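Local coordinates for aerobactin synthase IucA (PDB 5JM8), which probably uses ATP to activate citrate for condensation with an acetylated hydroxylysine during assembly of the siderophore aerobactin, as an NRPS-independent siderophore (NIS) synthetase, at residues S267-S280 with Q342-V354. Numbering follows the deposited sequence.
With ATP (adenosine-5'-triphosphate), chain I.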
loop_
_atom_site.group_PDB
_atom_site.type_symbol
_atom_site.label_atom_id
_atom_site.label_comp_id
_atom_site.label_asym_id
_atom_site.label_seq_id
_atom_site.Cartn_x
_atom_site.Cartn_y
_atom_site.Cartn_z
ATOM N N SER A 267 -14.347 22.291 8.142
ATOM C CA SER A 267 -13.631 21.173 8.735
ATOM C C SER A 267 -12.757 20.506 7.687
ATOM O O SER A 267 -13.242 20.096 6.632
ATOM C CB SER A 267 -14.603 20.166 9.343
ATOM O OG SER A 267 -15.304 20.743 10.432
ATOM N N LEU A 268 -11.466 20.414 7.990
ATOM C CA LEU A 268 -10.485 19.852 7.069
ATOM C C LEU A 268 -10.017 18.468 7.512
ATOM O O LEU A 268 -10.023 18.152 8.701
ATOM C CB LEU A 268 -9.282 20.787 6.948
ATOM C CG LEU A 268 -9.420 22.015 6.043
ATOM C CD1 LEU A 268 -10.655 22.832 6.373
ATOM C CD2 LEU A 268 -8.168 22.878 6.138
ATOM N N TYR A 269 -9.603 17.656 6.543
ATOM C CA TYR A 269 -9.117 16.305 6.803
ATOM C C TYR A 269 -7.743 16.075 6.175
ATOM O O TYR A 269 -7.503 16.445 5.027
ATOM C CB TYR A 269 -10.123 15.277 6.278
ATOM C CG TYR A 269 -9.603 13.855 6.217
ATOM C CD1 TYR A 269 -9.363 13.130 7.376
ATOM C CD2 TYR A 269 -9.373 13.234 4.996
ATOM C CE1 TYR A 269 -8.896 11.826 7.320
ATOM C CE2 TYR A 269 -8.908 11.933 4.930
ATOM C CZ TYR A 269 -8.672 11.234 6.092
ATOM O OH TYR A 269 -8.208 9.939 6.019
ATOM N N CYS A 270 -6.843 15.477 6.952
ATOM C CA CYS A 270 -5.536 15.048 6.464
ATOM C C CYS A 270 -5.291 13.616 6.933
ATOM O O CYS A 270 -5.204 13.356 8.132
ATOM C CB CYS A 270 -4.431 15.987 6.955
ATOM S SG CYS A 270 -2.762 15.553 6.405
ATOM N N ALA A 271 -5.183 12.697 5.978
ATOM C CA ALA A 271 -5.158 11.263 6.268
ATOM C C ALA A 271 -4.025 10.868 7.212
ATOM O O ALA A 271 -4.142 9.892 7.955
ATOM C CB ALA A 271 -5.050 10.473 4.966
ATOM N N THR A 272 -2.938 11.631 7.181
ATOM C CA THR A 272 -1.759 11.330 7.985
ATOM C C THR A 272 -1.745 12.100 9.303
ATOM O O THR A 272 -0.861 11.898 10.137
ATOM C CB THR A 272 -0.469 11.654 7.212
ATOM O OG1 THR A 272 -0.472 13.036 6.834
ATOM C CG2 THR A 272 -0.368 10.796 5.962
ATOM N N SER A 273 -2.723 12.982 9.488
ATOM C CA SER A 273 -2.809 13.783 10.702
ATOM C C SER A 273 -3.635 13.088 11.775
ATOM O O SER A 273 -4.759 12.648 11.527
ATOM C CB SER A 273 -3.412 15.153 10.401
ATOM O OG SER A 273 -3.638 15.877 11.598
ATOM N N ARG A 274 -3.067 13.009 12.971
ATOM C CA ARG A 274 -3.745 12.433 14.118
ATOM C C ARG A 274 -4.984 13.247 14.473
ATOM O O ARG A 274 -5.912 12.744 15.107
ATOM C CB ARG A 274 -2.786 12.370 15.305
ATOM C CG ARG A 274 -3.305 11.613 16.510
ATOM C CD ARG A 274 -2.183 11.379 17.510
ATOM N NE ARG A 274 -1.094 10.587 16.940
ATOM C CZ ARG A 274 -1.083 9.258 16.888
ATOM N NH1 ARG A 274 -2.104 8.556 17.370
ATOM N NH2 ARG A 274 -0.047 8.628 16.351
ATOM N N ASP A 275 -4.985 14.508 14.049
ATOM C CA ASP A 275 -6.084 15.425 14.327
ATOM C C ASP A 275 -6.678 16.013 13.054
ATOM O O ASP A 275 -5.959 16.325 12.104
ATOM C CB ASP A 275 -5.608 16.565 15.231
ATOM C CG ASP A 275 -5.292 16.105 16.636
ATOM O OD1 ASP A 275 -6.023 15.240 17.161
ATOM O OD2 ASP A 275 -4.310 16.611 17.217
ATOM N N MET A 276 -8.000 16.149 13.044
ATOM C CA MET A 276 -8.674 17.006 12.082
ATOM C C MET A 276 -8.721 18.403 12.685
ATOM O O MET A 276 -8.492 18.571 13.885
ATOM C CB MET A 276 -10.083 16.503 11.772
ATOM C CG MET A 276 -10.140 15.133 11.130
ATOM S SD MET A 276 -11.810 14.739 10.593
ATOM C CE MET A 276 -11.659 12.991 10.230
ATOM N N ILE A 277 -9.020 19.403 11.863
ATOM C CA ILE A 277 -9.119 20.768 12.358
ATOM C C ILE A 277 -10.372 21.451 11.809
ATOM O O ILE A 277 -10.687 21.351 10.622
ATOM C CB ILE A 277 -7.848 21.572 12.008
ATOM C CG1 ILE A 277 -7.862 22.933 12.706
ATOM C CG2 ILE A 277 -7.692 21.711 10.498
ATOM C CD1 ILE A 277 -6.486 23.537 12.870
ATOM N N LYS A 278 -11.094 22.117 12.707
ATOM C CA LYS A 278 -12.341 22.798 12.379
ATOM C C LYS A 278 -12.204 24.290 12.651
ATOM O O LYS A 278 -12.214 24.720 13.803
ATOM C CB LYS A 278 -13.492 22.208 13.193
ATOM C CG LYS A 278 -14.832 22.885 12.980
ATOM C CD LYS A 278 -15.931 22.149 13.732
ATOM C CE LYS A 278 -17.275 22.835 13.583
ATOM N NZ LYS A 278 -18.364 22.050 14.222
ATOM N N PHE A 279 -12.082 25.073 11.582
ATOM C CA PHE A 279 -11.780 26.495 11.697
ATOM C C PHE A 279 -13.018 27.365 11.844
ATOM O O PHE A 279 -14.094 27.036 11.344
ATOM C CB PHE A 279 -10.996 26.976 10.473
ATOM C CG PHE A 279 -9.597 26.441 10.388
ATOM C CD1 PHE A 279 -8.603 26.921 11.224
ATOM C CD2 PHE A 279 -9.271 25.473 9.455
ATOM C CE1 PHE A 279 -7.316 26.434 11.138
ATOM C CE2 PHE A 279 -7.983 24.984 9.364
ATOM C CZ PHE A 279 -7.006 25.465 10.204
ATOM N N SER A 280 -12.844 28.485 12.538
ATOM C CA SER A 280 -13.806 29.573 12.498
ATOM C C SER A 280 -13.680 30.226 11.128
ATOM O O SER A 280 -12.690 30.901 10.852
ATOM C CB SER A 280 -13.541 30.581 13.619
ATOM O OG SER A 280 -14.520 31.601 13.639
ATOM N N GLN A 342 -12.476 35.683 17.802
ATOM C CA GLN A 342 -13.229 34.488 17.431
ATOM C C GLN A 342 -13.024 34.073 15.979
ATOM O O GLN A 342 -13.218 32.910 15.628
ATOM C CB GLN A 342 -14.719 34.706 17.691
ATOM C CG GLN A 342 -15.104 34.637 19.158
ATOM C CD GLN A 342 -16.604 34.638 19.366
ATOM O OE1 GLN A 342 -17.372 34.853 18.427
ATOM N NE2 GLN A 342 -17.032 34.389 20.597
ATOM N N GLU A 343 -12.632 35.024 15.140
ATOM C CA GLU A 343 -12.418 34.744 13.727
ATOM C C GLU A 343 -11.128 33.952 13.495
ATOM O O GLU A 343 -10.877 33.483 12.386
ATOM C CB GLU A 343 -12.389 36.051 12.930
ATOM C CG GLU A 343 -13.697 36.832 12.984
ATOM C CD GLU A 343 -13.753 37.958 11.966
ATOM O OE1 GLU A 343 -12.677 38.421 11.531
ATOM O OE2 GLU A 343 -14.872 38.376 11.596
ATOM N N SER A 344 -10.323 33.802 14.546
ATOM C CA SER A 344 -9.066 33.057 14.466
ATOM C C SER A 344 -9.187 31.661 15.074
ATOM O O SER A 344 -8.283 30.835 14.935
ATOM C CB SER A 344 -7.949 33.822 15.178
ATOM O OG SER A 344 -8.183 33.883 16.574
ATOM N N LEU A 345 -10.304 31.401 15.746
ATOM C CA LEU A 345 -10.499 30.147 16.467
ATOM C C LEU A 345 -10.475 28.919 15.567
ATOM O O LEU A 345 -10.890 28.966 14.411
ATOM C CB LEU A 345 -11.831 30.168 17.218
ATOM C CG LEU A 345 -11.959 31.114 18.411
ATOM C CD1 LEU A 345 -13.406 31.169 18.868
ATOM C CD2 LEU A 345 -11.056 30.683 19.551
ATOM N N PHE A 346 -9.973 27.823 16.123
ATOM C CA PHE A 346 -10.159 26.503 15.543
ATOM C C PHE A 346 -10.262 25.491 16.669
ATOM O O PHE A 346 -9.850 25.765 17.797
ATOM C CB PHE A 346 -9.014 26.137 14.594
ATOM C CG PHE A 346 -7.681 25.991 15.271
ATOM C CD1 PHE A 346 -7.350 24.827 15.947
ATOM C CD2 PHE A 346 -6.749 27.013 15.218
ATOM C CE1 PHE A 346 -6.123 24.695 16.568
ATOM C CE2 PHE A 346 -5.520 26.884 15.834
ATOM C CZ PHE A 346 -5.207 25.722 16.508
ATOM N N ALA A 347 -10.813 24.324 16.358
ATOM C CA ALA A 347 -10.861 23.222 17.305
ATOM C C ALA A 347 -10.229 21.994 16.674
ATOM O O ALA A 347 -10.300 21.802 15.461
ATOM C CB ALA A 347 -12.287 22.941 17.722
ATOM N N LEU A 348 -9.602 21.169 17.503
ATOM C CA LEU A 348 -8.939 19.963 17.028
ATOM C C LEU A 348 -9.793 18.735 17.302
ATOM O O LEU A 348 -10.180 18.474 18.441
ATOM C CB LEU A 348 -7.570 19.810 17.688
ATOM C CG LEU A 348 -6.539 20.881 17.325
ATOM C CD1 LEU A 348 -5.296 20.708 18.175
ATOM C CD2 LEU A 348 -6.186 20.838 15.844
ATOM N N ARG A 349 -10.070 17.984 16.241
ATOM C CA ARG A 349 -10.954 16.828 16.300
ATOM C C ARG A 349 -10.159 15.538 16.109
ATOM O O ARG A 349 -9.302 15.456 15.228
ATOM C CB ARG A 349 -12.048 16.963 15.235
ATOM C CG ARG A 349 -12.929 15.744 15.041
ATOM C CD ARG A 349 -13.967 16.007 13.964
ATOM N NE ARG A 349 -14.895 17.064 14.357
ATOM C CZ ARG A 349 -15.557 17.842 13.508
ATOM N NH1 ARG A 349 -15.398 17.703 12.197
ATOM N NH2 ARG A 349 -16.378 18.774 13.973
ATOM N N GLU A 350 -10.439 14.540 16.942
ATOM C CA GLU A 350 -9.763 13.248 16.853
ATOM C C GLU A 350 -9.966 12.598 15.494
ATOM O O GLU A 350 -11.100 12.420 15.051
ATOM C CB GLU A 350 -10.266 12.298 17.939
ATOM C CG GLU A 350 -9.752 12.604 19.329
ATOM C CD GLU A 350 -10.238 11.601 20.359
ATOM O OE1 GLU A 350 -11.224 10.886 20.076
ATOM O OE2 GLU A 350 -9.630 11.524 21.448
ATOM N N ASN A 351 -8.865 12.246 14.837
ATOM C CA ASN A 351 -8.935 11.511 13.584
ATOM C C ASN A 351 -8.851 10.013 13.839
ATOM O O ASN A 351 -7.783 9.410 13.746
ATOM C CB ASN A 351 -7.824 11.942 12.632
ATOM C CG ASN A 351 -7.928 11.264 11.280
ATOM O OD1 ASN A 351 -8.993 10.775 10.901
ATOM N ND2 ASN A 351 -6.822 11.228 10.547
ATOM N N LEU A 352 -9.994 9.415 14.150
ATOM C CA LEU A 352 -10.055 7.999 14.488
ATOM C C LEU A 352 -9.884 7.107 13.255
ATOM O O LEU A 352 -9.977 5.882 13.348
ATOM C CB LEU A 352 -11.381 7.691 15.189
ATOM C CG LEU A 352 -11.682 8.542 16.429
ATOM C CD1 LEU A 352 -13.102 8.314 16.921
ATOM C CD2 LEU A 352 -10.693 8.250 17.540
ATOM N N LEU A 353 -9.629 7.730 12.106
ATOM C CA LEU A 353 -9.380 7.012 10.859
ATOM C C LEU A 353 -7.917 7.095 10.430
ATOM O O LEU A 353 -7.564 6.661 9.331
ATOM C CB LEU A 353 -10.269 7.569 9.747
ATOM C CG LEU A 353 -11.773 7.414 9.963
ATOM C CD1 LEU A 353 -12.525 8.193 8.908
ATOM C CD2 LEU A 353 -12.166 5.950 9.931
ATOM N N VAL A 354 -7.071 7.648 11.294
ATOM C CA VAL A 354 -5.663 7.852 10.962
ATOM C C VAL A 354 -4.963 6.518 10.726
ATOM O O VAL A 354 -4.047 6.423 9.910
ATOM C CB VAL A 354 -4.918 8.638 12.075
ATOM C CG1 VAL A 354 -4.907 7.854 13.384
ATOM C CG2 VAL A 354 -3.495 8.987 11.636
HETATM P PG ATP I . -18.603 19.766 11.238
HETATM O O1G ATP I . -17.267 19.858 10.546
HETATM O O2G ATP I . -19.292 18.436 11.048
HETATM O O3G ATP I . -18.582 20.225 12.676
HETATM P PB ATP I . -20.568 21.899 11.025
HETATM O O1B ATP I . -20.547 23.093 10.103
HETATM O O2B ATP I . -20.324 22.095 12.504
HETATM O O3B ATP I . -19.557 20.787 10.419
HETATM P PA ATP I . -23.426 21.812 10.858
HETATM O O1A ATP I . -23.342 23.071 11.683
HETATM O O2A ATP I . -24.415 20.735 11.232
HETATM O O3A ATP I . -21.969 21.125 10.823
HETATM O "O5'" ATP I . -23.680 22.174 9.313
HETATM C "C5'" ATP I . -23.762 21.098 8.384
HETATM C "C4'" ATP I . -23.257 21.501 7.006
HETATM O "O4'" ATP I . -23.432 20.388 6.127
HETATM C "C3'" ATP I . -24.012 22.678 6.407
HETATM O "O3'" ATP I . -23.079 23.659 5.936
HETATM C "C2'" ATP I . -24.829 22.104 5.265
HETATM O "O2'" ATP I . -24.787 22.937 4.108
HETATM C "C1'" ATP I . -24.187 20.758 4.972
HETATM N N9 ATP I . -25.198 19.714 4.694
HETATM C C8 ATP I . -25.267 19.019 3.547
HETATM N N7 ATP I . -26.294 18.133 3.582
HETATM C C5 ATP I . -26.896 18.261 4.777
HETATM C C6 ATP I . -28.040 17.623 5.458
HETATM N N6 ATP I . -28.740 16.654 4.822
HETATM N N1 ATP I . -28.346 18.044 6.707
HETATM C C2 ATP I . -27.642 19.009 7.328
HETATM N N3 ATP I . -26.590 19.628 6.762
HETATM C C4 ATP I . -26.173 19.307 5.511
HETATM O O HOH W 1 -6.884 9.147 8.115
HETATM O O HOH W 2 -2.504 7.788 7.142
#
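I277 lays its CD1 methyl over one face of the F346 ring, 3.8 Å from the ring centroid, in the apolar centre of an antiparallel pairing between strands 275-279 and 345-350. The pair belongs to the curled antiparallel sheet of the IucA/IucC family region, in which a type I turn, C270 to S273, links strand 267-269 to its neighbour 275-284. With CG1 anti to the backbone N (chi1 -171°), the isoleucine reaches across to its diagonal neighbour. F279 lies alongside F346 and points the same way, its CD1 3.5 Å from F346 CB; L348 CD2 meets I277 CD1 from the other strand. On this face W259 touches I277, and F224 meets F346.

Paired backbone bonds join M276 with R349 and K278 with A347, and S280 N extends the series to L345 O. At one end S280 OG donates to Q342 O, which takes L345 N from the opposite face of its plane. At the other end of the strand pair, S273 O lies in the plane of the N351 amide, 2.7 Å from the donor ND2, while N351 OD1 meets the edge of the Y269 ring.

The face bearing K278 and R349 turns toward the triphosphate end of ATP. R349, bent at chi3 (-65°), and the fully extended K278 converge on this anion. E327 also pairs with R349, and D447, a magnesium ligand, with K278. K278 NZ bonds O2B of the beta-phosphate at 2.6 Å, and R349 NH2 donates to gamma-phosphate O3G at 2.9 Å.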